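Long-range contacts in 5-carboxyvanillate decarboxylase (Sphingomonas paucimobilis, PDB 4L6D), which probably catalyses the decarboxylation of 5-carboxyvanillate to vanillate, using a manganese site in an amidohydrolase-type barrel: residues R60-D65 against T109-G113; V81-A86 against F117-D121; N148-Y152 against S179-D183. One frame throughout, in Å; residues are numbered along the deposited sequence.

Contact 1: R60-D65 against T109-G113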
# COMPACT_ATOMS: atom_id res chain seq x y z
N ARG A 60 -3.08 13.11 -29.79
CA ARG A 60 -2.03 12.37 -29.10
C ARG A 60 -0.67 12.59 -29.76
O ARG A 60 0.31 12.89 -29.10
CB ARG A 60 -2.37 10.88 -29.03
CG ARG A 60 -1.35 10.04 -28.26
CD ARG A 60 -1.57 8.55 -28.48
NE ARG A 60 -2.92 8.11 -28.12
CZ ARG A 60 -3.23 7.40 -27.04
NH1 ARG A 60 -2.29 7.01 -26.17
NH2 ARG A 60 -4.50 7.07 -26.83
N LEU A 61 -0.62 12.42 -31.08
CA LEU A 61 0.64 12.61 -31.79
C LEU A 61 1.08 14.08 -31.76
O LEU A 61 2.27 14.37 -31.64
CB LEU A 61 0.51 12.11 -33.23
CG LEU A 61 1.80 11.95 -34.02
CD1 LEU A 61 2.79 11.03 -33.32
CD2 LEU A 61 1.45 11.41 -35.41
N ALA A 62 0.13 15.01 -31.87
CA ALA A 62 0.47 16.43 -31.80
C ALA A 62 1.13 16.76 -30.46
O ALA A 62 2.10 17.51 -30.40
CB ALA A 62 -0.77 17.30 -32.03
N GLU A 63 0.59 16.19 -29.39
CA GLU A 63 1.14 16.42 -28.05
C GLU A 63 2.51 15.74 -27.89
O GLU A 63 3.41 16.28 -27.26
CB GLU A 63 0.19 15.91 -26.98
CG GLU A 63 -0.98 16.83 -26.75
CD GLU A 63 -0.60 18.00 -25.86
OE1 GLU A 63 -0.24 17.75 -24.69
OE2 GLU A 63 -0.66 19.15 -26.34
N MET A 64 2.66 14.55 -28.47
CA MET A 64 3.97 13.92 -28.48
C MET A 64 4.98 14.80 -29.19
O MET A 64 6.09 15.01 -28.70
CB MET A 64 3.91 12.53 -29.13
CG MET A 64 3.14 11.51 -28.29
SD MET A 64 2.65 10.05 -29.25
CE MET A 64 4.26 9.37 -29.67
N ASP A 65 4.59 15.36 -30.33
CA ASP A 65 5.51 16.19 -31.09
C ASP A 65 5.89 17.48 -30.34
O ASP A 65 7.06 17.86 -30.32
CB ASP A 65 4.93 16.51 -32.47
CG ASP A 65 4.93 15.30 -33.40
OD1 ASP A 65 5.71 14.37 -33.14
OD2 ASP A 65 4.17 15.30 -34.38
N THR A 109 7.51 3.92 -35.79
CA THR A 109 8.56 4.65 -35.09
C THR A 109 8.00 5.48 -33.94
O THR A 109 8.76 5.96 -33.09
CB THR A 109 9.36 5.58 -36.02
OG1 THR A 109 8.53 6.66 -36.45
CG2 THR A 109 9.90 4.81 -37.22
N ARG A 110 6.67 5.63 -33.89
CA ARG A 110 6.03 6.42 -32.84
C ARG A 110 5.20 5.60 -31.87
O ARG A 110 4.94 6.03 -30.75
CB ARG A 110 5.15 7.52 -33.44
CG ARG A 110 5.85 8.41 -34.48
CD ARG A 110 7.15 9.07 -33.97
NE ARG A 110 6.98 9.96 -32.82
CZ ARG A 110 6.57 11.22 -32.90
NH1 ARG A 110 6.26 11.74 -34.07
NH2 ARG A 110 6.45 11.96 -31.80
N PHE A 111 4.77 4.41 -32.29
CA PHE A 111 3.93 3.60 -31.42
C PHE A 111 4.41 2.18 -31.34
O PHE A 111 4.76 1.57 -32.35
CB PHE A 111 2.46 3.67 -31.87
CG PHE A 111 1.91 5.06 -31.81
CD1 PHE A 111 1.60 5.64 -30.59
CD2 PHE A 111 1.75 5.82 -32.96
CE1 PHE A 111 1.12 6.93 -30.51
CE2 PHE A 111 1.28 7.12 -32.89
CZ PHE A 111 0.97 7.67 -31.66
N ALA A 112 4.44 1.67 -30.11
CA ALA A 112 4.61 0.24 -29.86
C ALA A 112 3.32 -0.21 -29.18
O ALA A 112 2.49 0.62 -28.81
CB ALA A 112 5.84 -0.01 -28.98
N GLY A 113 3.13 -1.52 -29.01
CA GLY A 113 1.88 -1.99 -28.45
C GLY A 113 1.96 -3.24 -27.61
O GLY A 113 2.74 -4.15 -27.87

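Contact 2: V81-A86 against F117-D121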
# COMPACT_ATOMS: atom_id res chain seq x y z
N VAL A 81 -10.76 -6.40 -21.52
CA VAL A 81 -11.86 -7.27 -21.88
C VAL A 81 -12.29 -8.16 -20.72
O VAL A 81 -13.07 -9.10 -20.90
CB VAL A 81 -11.52 -8.18 -23.10
CG1 VAL A 81 -11.15 -7.34 -24.32
CG2 VAL A 81 -10.39 -9.16 -22.75
N GLN A 82 -11.80 -7.84 -19.54
CA GLN A 82 -11.95 -8.72 -18.38
C GLN A 82 -13.32 -8.71 -17.72
O GLN A 82 -13.62 -9.61 -16.94
CB GLN A 82 -10.87 -8.42 -17.35
CG GLN A 82 -9.48 -8.83 -17.82
CD GLN A 82 -8.41 -8.07 -17.09
OE1 GLN A 82 -7.80 -7.15 -17.64
NE2 GLN A 82 -8.18 -8.44 -15.84
N MET A 83 -14.16 -7.72 -18.03
CA MET A 83 -15.50 -7.69 -17.43
C MET A 83 -16.53 -8.54 -18.17
O MET A 83 -17.60 -8.81 -17.64
CB MET A 83 -16.03 -6.26 -17.31
CG MET A 83 -15.15 -5.36 -16.47
SD MET A 83 -15.93 -3.80 -16.08
CE MET A 83 -17.09 -4.32 -14.81
N PHE A 84 -16.21 -8.95 -19.40
CA PHE A 84 -17.15 -9.67 -20.25
C PHE A 84 -17.19 -11.16 -19.93
O PHE A 84 -16.31 -11.69 -19.25
CB PHE A 84 -16.78 -9.46 -21.72
CG PHE A 84 -16.61 -8.02 -22.12
CD1 PHE A 84 -17.60 -7.09 -21.85
CD2 PHE A 84 -15.46 -7.59 -22.75
CE1 PHE A 84 -17.45 -5.77 -22.21
CE2 PHE A 84 -15.30 -6.26 -23.11
CZ PHE A 84 -16.30 -5.35 -22.84
N ASP A 85 -18.19 -11.86 -20.44
CA ASP A 85 -18.17 -13.32 -20.35
C ASP A 85 -17.00 -13.87 -21.16
O ASP A 85 -16.38 -13.13 -21.94
CB ASP A 85 -19.50 -13.94 -20.80
CG ASP A 85 -19.85 -13.59 -22.23
OD1 ASP A 85 -19.09 -13.96 -23.14
OD2 ASP A 85 -20.92 -12.98 -22.45
N ALA A 86 -16.69 -15.14 -20.97
CA ALA A 86 -15.49 -15.72 -21.57
C ALA A 86 -15.45 -15.62 -23.10
O ALA A 86 -14.43 -15.20 -23.66
CB ALA A 86 -15.32 -17.17 -21.13
N PHE A 117 -5.58 -10.15 -23.37
CA PHE A 117 -6.21 -11.46 -23.47
C PHE A 117 -7.32 -11.56 -22.46
O PHE A 117 -7.46 -10.70 -21.60
CB PHE A 117 -5.18 -12.58 -23.24
CG PHE A 117 -4.32 -12.38 -22.01
CD1 PHE A 117 -3.15 -11.63 -22.08
CD2 PHE A 117 -4.68 -12.94 -20.80
CE1 PHE A 117 -2.36 -11.43 -20.96
CE2 PHE A 117 -3.88 -12.75 -19.67
CZ PHE A 117 -2.72 -12.00 -19.76
N ALA A 118 -8.11 -12.63 -22.56
CA ALA A 118 -9.22 -12.84 -21.66
C ALA A 118 -8.94 -14.02 -20.73
O ALA A 118 -9.19 -15.17 -21.10
CB ALA A 118 -10.50 -13.10 -22.47
N PRO A 119 -8.40 -13.74 -19.52
CA PRO A 119 -8.03 -14.82 -18.58
C PRO A 119 -9.24 -15.59 -18.08
O PRO A 119 -9.04 -16.60 -17.40
CB PRO A 119 -7.37 -14.06 -17.41
CG PRO A 119 -7.12 -12.68 -17.88
CD PRO A 119 -8.14 -12.41 -18.95
N GLN A 120 -10.46 -15.11 -18.36
CA GLN A 120 -11.69 -15.87 -18.10
C GLN A 120 -11.62 -17.27 -18.69
O GLN A 120 -12.27 -18.20 -18.21
CB GLN A 120 -12.91 -15.17 -18.73
CG GLN A 120 -13.25 -13.76 -18.26
CD GLN A 120 -12.63 -12.70 -19.14
OE1 GLN A 120 -11.42 -12.66 -19.32
NE2 GLN A 120 -13.47 -11.82 -19.70
N ASP A 121 -10.87 -17.41 -19.79
CA ASP A 121 -10.68 -18.68 -20.48
C ASP A 121 -9.18 -18.87 -20.66
O ASP A 121 -8.63 -18.46 -21.67
CB ASP A 121 -11.39 -18.64 -21.84
CG ASP A 121 -11.23 -19.93 -22.64
OD1 ASP A 121 -10.42 -20.81 -22.29
OD2 ASP A 121 -11.93 -20.06 -23.66

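Contact 3: N148-Y152 against S179-D183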
# COMPACT_ATOMS: atom_id res chain seq x y z
N ASN A 148 -12.38 -11.97 -12.62
CA ASN A 148 -13.42 -12.71 -11.91
C ASN A 148 -13.21 -12.70 -10.39
O ASN A 148 -13.58 -13.64 -9.70
CB ASN A 148 -13.55 -14.14 -12.45
CG ASN A 148 -13.94 -14.17 -13.92
OD1 ASN A 148 -14.64 -13.29 -14.40
ND2 ASN A 148 -13.49 -15.20 -14.62
N ASP A 149 -12.60 -11.63 -9.91
CA ASP A 149 -12.34 -11.41 -8.49
C ASP A 149 -11.40 -12.45 -7.91
O ASP A 149 -11.44 -12.75 -6.72
CB ASP A 149 -13.66 -11.33 -7.74
CG ASP A 149 -14.55 -10.25 -8.30
OD1 ASP A 149 -14.18 -9.07 -8.14
OD2 ASP A 149 -15.58 -10.59 -8.94
N LEU A 150 -10.54 -12.98 -8.77
CA LEU A 150 -9.46 -13.87 -8.36
C LEU A 150 -8.15 -13.21 -8.72
O LEU A 150 -8.07 -12.45 -9.69
CB LEU A 150 -9.55 -15.20 -9.10
CG LEU A 150 -10.82 -16.01 -8.89
CD1 LEU A 150 -10.82 -17.20 -9.83
CD2 LEU A 150 -10.91 -16.45 -7.45
N TYR A 151 -7.12 -13.51 -7.93
CA TYR A 151 -5.79 -12.98 -8.16
C TYR A 151 -4.89 -14.02 -8.83
O TYR A 151 -5.27 -15.20 -8.93
CB TYR A 151 -5.20 -12.46 -6.84
CG TYR A 151 -6.01 -11.29 -6.33
CD1 TYR A 151 -5.97 -10.07 -6.99
CD2 TYR A 151 -6.83 -11.41 -5.22
CE1 TYR A 151 -6.72 -8.98 -6.56
CE2 TYR A 151 -7.59 -10.32 -4.77
CZ TYR A 151 -7.53 -9.12 -5.44
OH TYR A 151 -8.28 -8.04 -5.00
N TYR A 152 -3.71 -13.60 -9.27
CA TYR A 152 -2.92 -14.43 -10.18
C TYR A 152 -2.03 -15.47 -9.49
O TYR A 152 -1.22 -16.12 -10.14
CB TYR A 152 -2.15 -13.58 -11.21
CG TYR A 152 -3.12 -12.87 -12.13
CD1 TYR A 152 -4.18 -13.57 -12.71
CD2 TYR A 152 -3.03 -11.51 -12.35
CE1 TYR A 152 -5.10 -12.92 -13.51
CE2 TYR A 152 -3.94 -10.85 -13.17
CZ TYR A 152 -4.97 -11.56 -13.74
OH TYR A 152 -5.90 -10.92 -14.54
N SER A 179 -11.16 -5.54 -6.34
CA SER A 179 -12.06 -6.68 -6.57
C SER A 179 -13.11 -6.77 -5.48
O SER A 179 -13.07 -6.05 -4.48
CB SER A 179 -11.28 -7.99 -6.58
OG SER A 179 -10.97 -8.39 -5.25
N LYS A 180 -14.04 -7.70 -5.66
CA LYS A 180 -15.12 -7.88 -4.69
C LYS A 180 -14.59 -8.35 -3.34
O LYS A 180 -15.27 -8.21 -2.32
CB LYS A 180 -16.20 -8.83 -5.23
CG LYS A 180 -17.03 -8.26 -6.37
CD LYS A 180 -18.06 -9.26 -6.87
CE LYS A 180 -18.86 -8.64 -8.00
NZ LYS A 180 -20.04 -9.46 -8.37
N GLN A 181 -13.37 -8.88 -3.32
CA GLN A 181 -12.77 -9.31 -2.07
C GLN A 181 -12.50 -8.13 -1.16
O GLN A 181 -12.48 -8.27 0.07
CB GLN A 181 -11.47 -10.06 -2.34
CG GLN A 181 -11.66 -11.31 -3.19
CD GLN A 181 -10.50 -12.27 -3.06
OE1 GLN A 181 -9.96 -12.47 -1.97
NE2 GLN A 181 -10.12 -12.90 -4.17
N ILE A 182 -12.27 -6.96 -1.75
CA ILE A 182 -11.83 -5.80 -0.97
C ILE A 182 -12.61 -4.51 -1.24
O ILE A 182 -12.36 -3.49 -0.59
CB ILE A 182 -10.32 -5.51 -1.17
CG1 ILE A 182 -9.99 -5.33 -2.66
CG2 ILE A 182 -9.49 -6.64 -0.59
CD1 ILE A 182 -8.64 -4.66 -2.93
N ASP A 183 -13.56 -4.53 -2.17
CA ASP A 183 -14.15 -3.27 -2.62
C ASP A 183 -15.00 -2.49 -1.61
O ASP A 183 -15.20 -1.29 -1.79
CB ASP A 183 -14.91 -3.41 -3.96
CG ASP A 183 -16.12 -4.33 -3.87
OD1 ASP A 183 -16.64 -4.59 -2.78
OD2 ASP A 183 -16.56 -4.79 -4.94

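Contact 1: R60-D65 against T109-G113
Bent at both chi2 (-55°) and chi3 (-60°), the side chain of Arg-110 swings its guanidinium out of the turn before strand 111-115 and onto Asp-65 of helix 59-67. The grip is end-on and converges on one oxygen: OD1 of Asp-65 lies 2.8 Å from NH1 and 2.9 Å from NH2 of Arg-110. NH1 takes the syn lone pair, whereas NH2 arrives nearly in line with the C-O bond, and OD1 stays in the guanidinium plane. CD1 of Leu-61 lies over one face of that group, 3.6 Å from NH1 of Arg-110. Met-64 runs past Arg-110 in the opposite direction and makes an oblique Met-aromatic contact, its SD 3.7 Å from CE1 of Phe-111. The same CE1 receives CD of Arg-60. Because NE and NH2 of Arg-110 also donate to the carbonyls of Asp-70 and Val-69, a methionine in place of Arg-110 would probably leave Asp-65 without its salt-bridge mate and those carbonyls short of a donor. Helix 59-67 and the start of strand 111-115 are thus joined by a salt bridge at the exposed Asp-65 end, adjoining apolar and sulfur contacts, while the buried Arg-60 guanidinium is satisfied by Ala-10 O.

Contact 2: V81-A86 against F117-D121
Two loops at the C-terminal ends of neighbouring barrel strands meet here, one running from strand 71-76 to helix 86-106 and the other from strand 111-115 to helix 122-134. Each contains a type I turn, Val-81 to Phe-84 and Ala-118 to Asp-121, and Gln-120 of the second turn reaches across into the first. With CG anti to the carbonyl carbon and the chain bent sharply at chi2 (94°), its amide nitrogen enters between two carbonyls. NE2 of Gln-120 lies 2.9 Å from O of Phe-84, in a nearly straight bond (170° at the hydrogen) that meets this carbonyl from above its plane. It also lies 3.0 Å from O of Val-81, here only moderately tilted from the carbonyl plane. Both acceptors lie close to the amide plane of Gln-120, and one nitrogen thus joins the two ends of a turn whose own Phe-84 N to Val-81 O bond is weak. OE1 of Gln-120, in contrast, is buried without a polar partner.

Apolar contacts flank the amide. CB of Ala-86 meets CB of Gln-120 at 3.9 Å, and CG2 of Val-81 packs 4.0 Å from CB of Ala-118. CG of Gln-82 touches CD of Pro-119 at 4.0 Å, the two side chains crossing at about a right angle, while the amide of Gln-82 bonds onward to Asn-144 N and Thr-147 OG1. Asp-85 and Asp-121 each occupy an N-cap position and bond to the hydroxyls of Thr-88 and Ser-124. The Gln-82 side chain comes within about 7 Å of that of the manganese ligand His-174. Loops following the C-terminal ends of the strands form the active-site side of a TIM barrel, as in the amidohydrolase fold, and these two lead from consecutive strands into consecutive helices.

Contact 3: N148-Y152 against S179-D183
Asp-149 meets Lys-180 and Gln-181 through two different acceptors, its carboxylate and its backbone carbonyl. With chi1 at -56°, its CG turns toward 179-183, and OD1 accepts from Lys-180 N at 2.8 Å, the donor standing above the carboxylate plane. The extended chain of Lys-180 runs obliquely over the same group, its CD 3.5 Å from OD2 of Asp-149; the ammonium NZ remains beyond contact, 4.6 Å from that oxygen. Gln-181 also stretches out past CG and delivers NE2 to O of Asp-149 at 2.9 Å in a nearly straight bond (168°). On the way its amide slides alongside Tyr-151, with NE2 3.7 Å from ring atom CE2.

Ser-179 holds OG between its backbone N and carbonyl carbon (chi1 78°), a position from which OG donates to OH of Tyr-151 at 2.7 Å and accepts from Gln-181 N. Glu-201 OE1 binds both Tyr-151 OH and Ser-179 N, tying the pair to helix 197-211, and Ala-185 of the second subunit packs on Tyr-151, Gln-181 and Ile-182. An ST turn thus shapes the start of 179-183, while the serine-tyrosine bond and the two to Asp-149 link the loops following barrel strands 140-144 and 171-174.

Contacts 2 and 3 are neighbours, their centres 14 Å apart, and join loops that follow four successive barrel strands, from 71-76 to 171-174. They touch where NE2 of Gln-82 comes 3.6 Å from OH of Tyr-152 and where CG of Pro-119 lies 4.0 Å from the same hydroxyl. Contact 1 sits apart, its centre 29 Å from that of contact 2 and 34 Å from that of contact 3, yet strand 111-115 leads directly from it into 117-121. Contacts 1 and 2 both approach the metal region, the side chains of Arg-60 and Gln-82 lying about 10 and 12 Å from a bound manganese; Arg-60 is also about 10 Å from a bound vanillate. Contact 3 lies away from the known sites.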